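Local coordinates for protein Thf1 (Thermosynechococcus elongatus, PDB 5MJR) that may take part in photosynthetic membrane biogenesis and associates with the FtsH protease complex involved in photosystem II repair, at residues Pro67-Gly72 / Arg150-Gly155; Ala113-Tyr118 / Leu139-His144. All blocks are in the same frame, centred on the assembly; numbering follows the deposited sequence.

Contact 1 of 2, residues Pro67-Gly72 / Arg150-Gly155; sequences PLFALG and RLHAVG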
ATOM      1  N   PRO A  67      -7.364  -2.483   5.741  1.00  8.08           N
ATOM      2  CA  PRO A  67      -7.493  -1.681   4.509  1.00  9.21           C
ATOM      3  C   PRO A  67      -6.372  -0.725   4.258  1.00  7.86           C
ATOM      4  O   PRO A  67      -6.197  -0.319   3.095  1.00  9.14           O
ATOM      5  CB  PRO A  67      -8.848  -1.017   4.645  1.00  9.57           C
ATOM      6  CG  PRO A  67      -9.600  -1.953   5.550  1.00 12.25           C
ATOM      7  CD  PRO A  67      -8.585  -2.457   6.562  1.00  9.45           C
ATOM      8  N   LEU A  68      -5.620  -0.342   5.292  1.00  8.67           N
ATOM      9  CA  LEU A  68      -4.474   0.559   5.087  1.00  9.16           C
ATOM     10  C   LEU A  68      -3.380  -0.226   4.291  1.00  8.85           C
ATOM     11  O   LEU A  68      -2.732   0.335   3.405  1.00  9.41           O
ATOM     12  CB  LEU A  68      -3.942   1.097   6.364  1.00  9.27           C
ATOM     13  CG  LEU A  68      -2.760   2.046   6.326  1.00  9.37           C
ATOM     14  CD1 LEU A  68      -3.139   3.313   5.591  1.00 10.64           C
ATOM     15  CD2 LEU A  68      -2.219   2.347   7.711  1.00 11.46           C
ATOM     16  N   PHE A  69      -3.133  -1.468   4.721  1.00  8.88           N
ATOM     17  CA  PHE A  69      -2.225  -2.321   3.945  1.00  9.05           C
ATOM     18  C   PHE A  69      -2.730  -2.566   2.524  1.00  8.35           C
ATOM     19  O   PHE A  69      -1.915  -2.470   1.593  1.00  8.84           O
ATOM     20  CB  PHE A  69      -2.069  -3.635   4.721  1.00  9.76           C
ATOM     21  CG  PHE A  69      -1.269  -4.712   3.983  1.00  9.34           C
ATOM     22  CD1 PHE A  69       0.047  -4.693   3.928  1.00 14.00           C
ATOM     23  CD2 PHE A  69      -1.980  -5.680   3.340  1.00 12.37           C
ATOM     24  CE1 PHE A  69       0.733  -5.725   3.179  1.00 15.41           C
ATOM     25  CE2 PHE A  69      -1.386  -6.720   2.674  1.00 18.42           C
ATOM     26  CZ  PHE A  69      -0.046  -6.704   2.617  1.00 17.30           C
ATOM     27  N   ALA A  70      -4.003  -2.834   2.372  1.00  8.04           N
ATOM     28  CA  ALA A  70      -4.548  -3.012   1.047  1.00  8.01           C
ATOM     29  C   ALA A  70      -4.275  -1.853   0.151  1.00  7.73           C
ATOM     30  O   ALA A  70      -3.836  -1.968  -1.015  1.00  8.13           O
ATOM     31  CB  ALA A  70      -6.015  -3.352   1.057  1.00  9.31           C
ATOM     32  N   LEU A  71      -4.557  -0.650   0.662  1.00  7.51           N
ATOM     33  CA  LEU A  71      -4.337   0.559  -0.088  1.00  7.32           C
ATOM     34  C   LEU A  71      -2.860   0.716  -0.440  1.00  7.67           C
ATOM     35  O   LEU A  71      -2.506   1.125  -1.557  1.00  8.45           O
ATOM     36  CB  LEU A  71      -4.899   1.790   0.598  1.00  8.54           C
ATOM     37  CG  LEU A  71      -4.799   3.127  -0.142  1.00  9.01           C
ATOM     38  CD1 LEU A  71      -5.483   3.103  -1.445  1.00 11.36           C
ATOM     39  CD2 LEU A  71      -5.312   4.220   0.783  1.00 11.52           C
ATOM     40  N   GLY A  72      -1.956   0.421   0.503  1.00  7.55           N
ATOM     41  CA  GLY A  72      -0.584   0.514   0.218  1.00  7.79           C
ATOM     42  C   GLY A  72      -0.083  -0.444  -0.867  1.00  8.94           C
ATOM     43  O   GLY A  72       0.684  -0.056  -1.743  1.00  9.27           O
ATOM     44  N   ARG A 150       6.491  -0.333   5.494  1.00  9.82           N
ATOM     45  CA  ARG A 150       6.469   0.834   4.594  1.00 10.91           C
ATOM     46  C   ARG A 150       5.244   0.884   3.750  1.00  9.29           C
ATOM     47  O   ARG A 150       4.826   1.933   3.293  1.00 10.31           O
ATOM     48  CB  ARG A 150       7.763   0.831   3.737  1.00 12.22           C
ATOM     49  CG  ARG A 150       7.840  -0.265   2.765  1.00 11.77           C
ATOM     50  CD  ARG A 150       7.413   0.191   1.371  1.00 13.94           C
ATOM     51  NE  ARG A 150       7.335  -0.922   0.449  1.00 15.52           N
ATOM     52  CZ  ARG A 150       7.177  -0.803  -0.868  1.00 12.56           C
ATOM     53  NH1 ARG A 150       7.056   0.413  -1.442  1.00 15.50           N
ATOM     54  NH2 ARG A 150       6.995  -1.905  -1.576  1.00 13.80           N
ATOM     55  N   LEU A 151       4.631  -0.298   3.469  1.00  9.40           N
ATOM     56  CA  LEU A 151       3.350  -0.282   2.752  1.00  9.36           C
ATOM     57  C   LEU A 151       2.247   0.477   3.463  1.00  8.94           C
ATOM     58  O   LEU A 151       1.384   1.032   2.783  1.00  9.55           O
ATOM     59  CB  LEU A 151       2.947  -1.718   2.355  1.00  9.01           C
ATOM     60  CG  LEU A 151       3.823  -2.457   1.351  1.00 10.40           C
ATOM     61  CD1 LEU A 151       3.593  -3.935   1.405  1.00 12.53           C
ATOM     62  CD2 LEU A 151       3.580  -1.866   0.005  1.00 13.20           C
ATOM     63  N   HIS A 152       2.281   0.485   4.791  1.00  9.28           N
ATOM     64  CA  HIS A 152       1.271   1.282   5.477  1.00  9.45           C
ATOM     65  C   HIS A 152       1.543   2.788   5.309  1.00  8.66           C
ATOM     66  O   HIS A 152       0.587   3.557   5.203  1.00 10.24           O
ATOM     67  CB  HIS A 152       1.389   0.980   6.963  1.00  8.98           C
ATOM     68  CG  HIS A 152       0.980  -0.403   7.322  1.00 10.37           C
ATOM     69  ND1 HIS A 152       1.867  -1.252   7.932  1.00 10.41           N
ATOM     70  CD2 HIS A 152      -0.213  -1.037   7.191  1.00 11.10           C
ATOM     71  CE1 HIS A 152       1.172  -2.385   8.164  1.00  9.30           C
ATOM     72  NE2 HIS A 152      -0.086  -2.296   7.699  1.00 10.64           N
ATOM     73  N   ALA A 153       2.805   3.198   5.164  1.00  8.90           N
ATOM     74  CA  ALA A 153       3.155   4.578   4.801  1.00  9.66           C
ATOM     75  C   ALA A 153       2.640   4.975   3.422  1.00  9.89           C
ATOM     76  O   ALA A 153       2.073   5.995   3.214  1.00  9.67           O
ATOM     77  CB  ALA A 153       4.638   4.878   4.915  1.00 10.46           C
ATOM     78  N   VAL A 154       2.843   4.068   2.437  1.00 10.39           N
ATOM     79  CA  VAL A 154       2.349   4.268   1.092  1.00  9.65           C
ATOM     80  C   VAL A 154       0.840   4.422   1.124  1.00  8.91           C
ATOM     81  O   VAL A 154       0.259   5.284   0.465  1.00 10.74           O
ATOM     82  CB  VAL A 154       2.884   3.205   0.116  1.00 10.55           C
ATOM     83  CG1 VAL A 154       2.250   3.392  -1.264  1.00 11.78           C
ATOM     84  CG2 VAL A 154       4.421   3.252   0.052  1.00 14.21           C
ATOM     85  N   GLY A 155       0.178   3.523   1.825  1.00  8.63           N
ATOM     86  CA  GLY A 155      -1.244   3.594   1.960  1.00  8.78           C
ATOM     87  C   GLY A 155      -1.714   4.962   2.564  1.00  9.11           C
ATOM     88  O   GLY A 155      -2.706   5.535   2.093  1.00 10.01           O
TER

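Contact 2 of 2, residues Ala113-Tyr118 / Leu139-His144; sequences ASWQQY and LNSLNH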
ATOM      1  N   ALA A 113     -10.405   0.916  -2.728  1.00 10.14           N
ATOM      2  CA  ALA A 113     -11.436   1.840  -3.239  1.00 12.56           C
ATOM      3  C   ALA A 113     -12.254   2.458  -2.107  1.00 11.88           C
ATOM      4  O   ALA A 113     -12.850   3.529  -2.250  1.00 13.38           O
ATOM      5  CB  ALA A 113     -12.341   1.125  -4.240  1.00 14.46           C
ATOM      6  N   SER A 114     -12.385   1.745  -0.986  1.00 11.91           N
ATOM      7  CA  SER A 114     -13.217   2.220   0.158  1.00 10.63           C
ATOM      8  C   SER A 114     -12.707   3.542   0.718  1.00 10.72           C
ATOM      9  O   SER A 114     -13.463   4.234   1.407  1.00 14.79           O
ATOM     10  CB  SER A 114     -13.343   1.171   1.253  1.00 11.32           C
ATOM     11  OG  SER A 114     -12.170   0.964   1.999  1.00 11.50           O
ATOM     12  N   TRP A 115     -11.453   3.887   0.471  1.00  9.36           N
ATOM     13  CA  TRP A 115     -10.924   5.173   0.926  1.00  9.72           C
ATOM     14  C   TRP A 115     -11.458   6.358   0.134  1.00  9.71           C
ATOM     15  O   TRP A 115     -11.296   7.514   0.576  1.00 11.23           O
ATOM     16  CB  TRP A 115      -9.405   5.083   0.918  1.00  9.43           C
ATOM     17  CG  TRP A 115      -8.799   4.142   1.882  1.00  9.20           C
ATOM     18  CD1 TRP A 115      -8.504   2.817   1.661  1.00  9.49           C
ATOM     19  CD2 TRP A 115      -8.352   4.403   3.189  1.00  8.01           C
ATOM     20  NE1 TRP A 115      -7.915   2.267   2.732  1.00  9.00           N
ATOM     21  CE2 TRP A 115      -7.794   3.207   3.726  1.00  7.98           C
ATOM     22  CE3 TRP A 115      -8.386   5.516   4.009  1.00  8.88           C
ATOM     23  CZ2 TRP A 115      -7.253   3.115   4.991  1.00  8.28           C
ATOM     24  CZ3 TRP A 115      -7.872   5.457   5.260  1.00  9.71           C
ATOM     25  CH2 TRP A 115      -7.341   4.250   5.768  1.00  9.13           C
ATOM     26  N   GLN A 116     -12.018   6.090  -1.045  1.00 11.47           N
ATOM     27  CA  GLN A 116     -12.515   7.189  -1.878  1.00 12.04           C
ATOM     28  C   GLN A 116     -13.678   7.922  -1.256  1.00 12.35           C
ATOM     29  O   GLN A 116     -13.978   9.054  -1.637  1.00 13.32           O
ATOM     30  CB  GLN A 116     -12.848   6.701  -3.254  1.00 12.03           C
ATOM     31  CG  GLN A 116     -11.602   6.264  -4.041  1.00 18.42           C
ATOM     32  CD  GLN A 116     -11.857   5.537  -5.271  1.00 25.22           C
ATOM     33  OE1 GLN A 116     -12.891   5.664  -5.866  1.00 34.37           O
ATOM     34  NE2 GLN A 116     -10.858   4.675  -5.694  1.00 27.50           N
ATOM     35  N   GLN A 117     -14.319   7.318  -0.234  1.00 12.34           N
ATOM     36  CA  GLN A 117     -15.410   8.021   0.426  1.00 12.47           C
ATOM     37  C   GLN A 117     -14.908   9.256   1.144  1.00 11.32           C
ATOM     38  O   GLN A 117     -15.729  10.114   1.432  1.00 13.22           O
ATOM     39  CB  GLN A 117     -16.101   7.153   1.407  1.00 12.88           C
ATOM     40  CG  GLN A 117     -15.247   6.733   2.561  1.00 12.16           C
ATOM     41  CD  GLN A 117     -15.876   5.766   3.477  1.00 13.77           C
ATOM     42  OE1 GLN A 117     -15.616   4.490   3.398  1.00 20.11           O
ATOM     43  NE2 GLN A 117     -16.735   6.284   4.264  1.00 14.80           N
ATOM     44  N   TYR A 118     -13.622   9.409   1.364  1.00 11.02           N
ATOM     45  CA  TYR A 118     -13.027  10.603   2.022  1.00 10.85           C
ATOM     46  C   TYR A 118     -12.680  11.721   1.080  1.00 11.71           C
ATOM     47  O   TYR A 118     -12.152  12.742   1.526  1.00 13.80           O
ATOM     48  CB  TYR A 118     -11.886  10.215   2.966  1.00 12.22           C
ATOM     49  CG  TYR A 118     -12.293   9.146   3.949  1.00 10.97           C
ATOM     50  CD1 TYR A 118     -13.157   9.373   4.999  1.00 11.94           C
ATOM     51  CD2 TYR A 118     -11.789   7.831   3.863  1.00  9.87           C
ATOM     52  CE1 TYR A 118     -13.542   8.422   5.850  1.00 12.36           C
ATOM     53  CE2 TYR A 118     -12.170   6.882   4.724  1.00 11.45           C
ATOM     54  CZ  TYR A 118     -13.069   7.145   5.745  1.00 11.84           C
ATOM     55  OH  TYR A 118     -13.457   6.112   6.574  1.00 12.07           O
ATOM     56  N   LEU A 139     -11.115   4.500   7.716  1.00  9.53           N
ATOM     57  CA  LEU A 139     -10.263   5.446   8.442  1.00  8.68           C
ATOM     58  C   LEU A 139      -9.714   4.875   9.754  1.00  8.73           C
ATOM     59  O   LEU A 139      -8.637   5.199  10.216  1.00  9.61           O
ATOM     60  CB  LEU A 139     -11.090   6.736   8.687  1.00  9.89           C
ATOM     61  CG  LEU A 139     -10.369   7.835   9.442  1.00 10.36           C
ATOM     62  CD1 LEU A 139      -9.086   8.338   8.817  1.00 12.54           C
ATOM     63  CD2 LEU A 139     -11.326   8.954   9.702  1.00 12.68           C
ATOM     64  N   ASN A 140     -10.553   4.022  10.411  1.00  8.82           N
ATOM     65  CA  ASN A 140     -10.145   3.383  11.617  1.00  9.72           C
ATOM     66  C   ASN A 140      -8.809   2.602  11.570  1.00  9.19           C
ATOM     67  O   ASN A 140      -8.139   2.411  12.571  1.00 10.45           O
ATOM     68  CB  ASN A 140     -11.210   2.435  12.179  1.00 10.35           C
ATOM     69  CG  ASN A 140     -11.508   1.244  11.262  1.00 11.51           C
ATOM     70  OD1 ASN A 140     -11.463   1.312  10.058  1.00 11.47           O
ATOM     71  ND2 ASN A 140     -11.852   0.106  11.927  1.00 16.45           N
ATOM     72  N   SER A 141      -8.457   2.158  10.339  1.00  7.96           N
ATOM     73  CA  SER A 141      -7.223   1.478  10.115  1.00  9.33           C
ATOM     74  C   SER A 141      -5.970   2.335  10.238  1.00  9.74           C
ATOM     75  O   SER A 141      -4.878   1.831  10.291  1.00 10.08           O
ATOM     76  CB  SER A 141      -7.217   0.734   8.756  1.00  9.68           C
ATOM     77  OG  SER A 141      -7.116   1.539   7.669  1.00 11.47           O
ATOM     78  N   LEU A 142      -6.144   3.678  10.336  1.00  9.55           N
ATOM     79  CA  LEU A 142      -5.006   4.510  10.722  1.00 10.28           C
ATOM     80  C   LEU A 142      -4.607   4.317  12.164  1.00 11.22           C
ATOM     81  O   LEU A 142      -3.442   4.650  12.541  1.00 12.60           O
ATOM     82  CB  LEU A 142      -5.321   5.964  10.500  1.00 10.80           C
ATOM     83  CG  LEU A 142      -5.466   6.428   9.067  1.00 15.12           C
ATOM     84  CD1 LEU A 142      -5.454   7.974   9.042  1.00 17.06           C
ATOM     85  CD2 LEU A 142      -4.616   5.878   8.032  1.00 18.82           C
ATOM     86  N   ASN A 143      -5.510   3.753  12.965  1.00 10.76           N
ATOM     87  CA  ASN A 143      -5.184   3.358  14.336  1.00 11.78           C
ATOM     88  C   ASN A 143      -4.472   1.997  14.366  1.00 11.19           C
ATOM     89  O   ASN A 143      -5.001   0.991  14.820  1.00 17.34           O
ATOM     90  CB  ASN A 143      -6.430   3.372  15.190  1.00 14.66           C
ATOM     91  CG  ASN A 143      -6.948   4.763  15.482  1.00 14.80           C
ATOM     92  OD1 ASN A 143      -6.136   5.682  15.642  1.00 17.58           O
ATOM     93  ND2 ASN A 143      -8.286   4.882  15.550  1.00 14.79           N
ATOM     94  N   HIS A 144      -3.306   2.015  13.749  1.00 13.36           N
ATOM     95  CA  HIS A 144      -2.576   0.796  13.459  1.00 12.67           C
ATOM     96  C   HIS A 144      -1.710   0.405  14.637  1.00 18.18           C
ATOM     97  O   HIS A 144      -0.761   1.182  14.956  1.00 26.39           O
ATOM     98  CB  HIS A 144      -1.674   1.072  12.265  1.00 14.02           C
ATOM     99  CG  HIS A 144      -0.975  -0.170  11.771  1.00 14.18           C
ATOM    100  ND1 HIS A 144      -1.662  -1.093  11.035  1.00 16.18           N
ATOM    101  CD2 HIS A 144       0.260  -0.632  12.000  1.00 16.46           C
ATOM    102  CE1 HIS A 144      -0.815  -2.095  10.818  1.00 15.22           C
ATOM    103  NE2 HIS A 144       0.362  -1.830  11.372  1.00 15.38           N
TER

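Contact 1 of 2, residues Pro67-Gly72 / Arg150-Gly155
The carbonyl oxygen of Leu151 is held from two helices. In its own helix it accepts the Gly155 N-H, with N 2.9 Å from Leu151 O. From the other helix it receives a CA-H...O contact: Gly72 CA lies 3.3 Å from Leu151 O, with 152° at the hydrogen. This is a glycine-to-glycine helix crossing in an all-helical protein, with the segment axes 7.0 Å apart at an angle of 81°. Gly72 and Gly155 meet at the crossing, their CA atoms 3.6 Å apart. Neither has a CB to hold the two backbones apart.

Side chains ring this backbone contact. Leu68 has CG anti to its backbone N (chi1 -180°), which carries both methyls out to the other helix. There it crosses the His152 side chain at about a right angle. CD1 packs on the Gly155 carbonyl carbon, 3.7 Å from Gly155 C, and CD2 lies against His152 CB. With an alanine here, CG and both methyls would be gone, which would probably open a gap beside Gly155 C and His152 CB. The His152 ring also lies alongside the Phe69 backbone and CB, with NE2 3.8 Å from Phe69 CB. Its other nitrogen, ND1, is hydrogen-bonded to Ser149 N, which would limit rotation of the ring. Phe69 crosses the Leu151 side chain obliquely, and its CE1 touches Leu151 CD1. Phe63 meets the Phe69 ring edge-to-face. Helix 186-198 packs on Ala153 and Val154, while helix 105-113 packs on Ala70 and Leu71. Beside the glycines, Leu71 CD2 comes to the carbonyl of the other helix, 3.2 Å from Gly155 O.

Contact 2 of 2, residues Ala113-Tyr118 / Leu139-His144
Two loop segments, each with a short 3-10 stretch (116-118 and 139-142), face each other without backbone contact: the nearest CA atoms, of Trp115 and Leu139, are 7.5 Å apart. Side chains bridge that gap. Tyr118 supplies the one hydrogen bond across it. Its OH accepts the N-H of Leu139, with OH 3.1 Å from Leu139 N and an angle of 151° at the hydrogen. The bond serves the first residue of the 139-142 turn. The same hydroxyl is hydrogen-bonded to Ser136 OG, so two groups hold the phenol end. Leu139 CB packs beside it, 3.6 Å from Tyr118 CZ. The CG methylene of Gln117 lies over the centre of one face of the Tyr118 ring.

Trp115 reaches further. Its CG is anti to the carbonyl carbon (chi1 -66°), and the six-membered part of the indole extends to the other loop. Ser141 OG sits at the rim of this ring, near its plane, 3.1 Å from Trp115 CZ2. That hydroxyl is hydrogen-bonded to Pro138 O, which gives it a polar partner although it faces ring carbons. Leu142 comes to the neighbouring corner, with CD2 3.9 Å from Trp115 CH2. Trp115 CZ3 lies near the Leu139 backbone, 4.0 Å from Leu139 CA. The pyrrole nitrogen NE1 is hydrogen-bonded to Pro67 O in helix 67-80, so the indole is hydrogen-bonded at NE1 and packed at its six-membered end. Phe159 of helix 150-162 meets the indole ring and also touches Leu139 and Leu142. Here the loops before and after helix 123-131, each with a 3-10 turn, are joined by the buried Trp115 and Tyr118 side chains, loop-to-loop packing within the all-helical Thf1 fold.

In the fold
Both contacts are buried, but the centre of contact 1 lies about 3 Å from the centre of the chain, that of contact 2 about 12 Å. Contact 2 is nested in the part of the chain that contact 1 closes. Contact 1 joins two helices by glycine backbones and apolar side chains; contact 2 joins two loops by aromatic side chains and a hydrogen bond from a backbone N-H to a hydroxyl. The two touch directly. Trp115 ties the second contact to helix 67-80, where it also packs on Leu71. Leu68 meets Ser141 and Leu142, and the rings of His152 and His144 meet at about 45°.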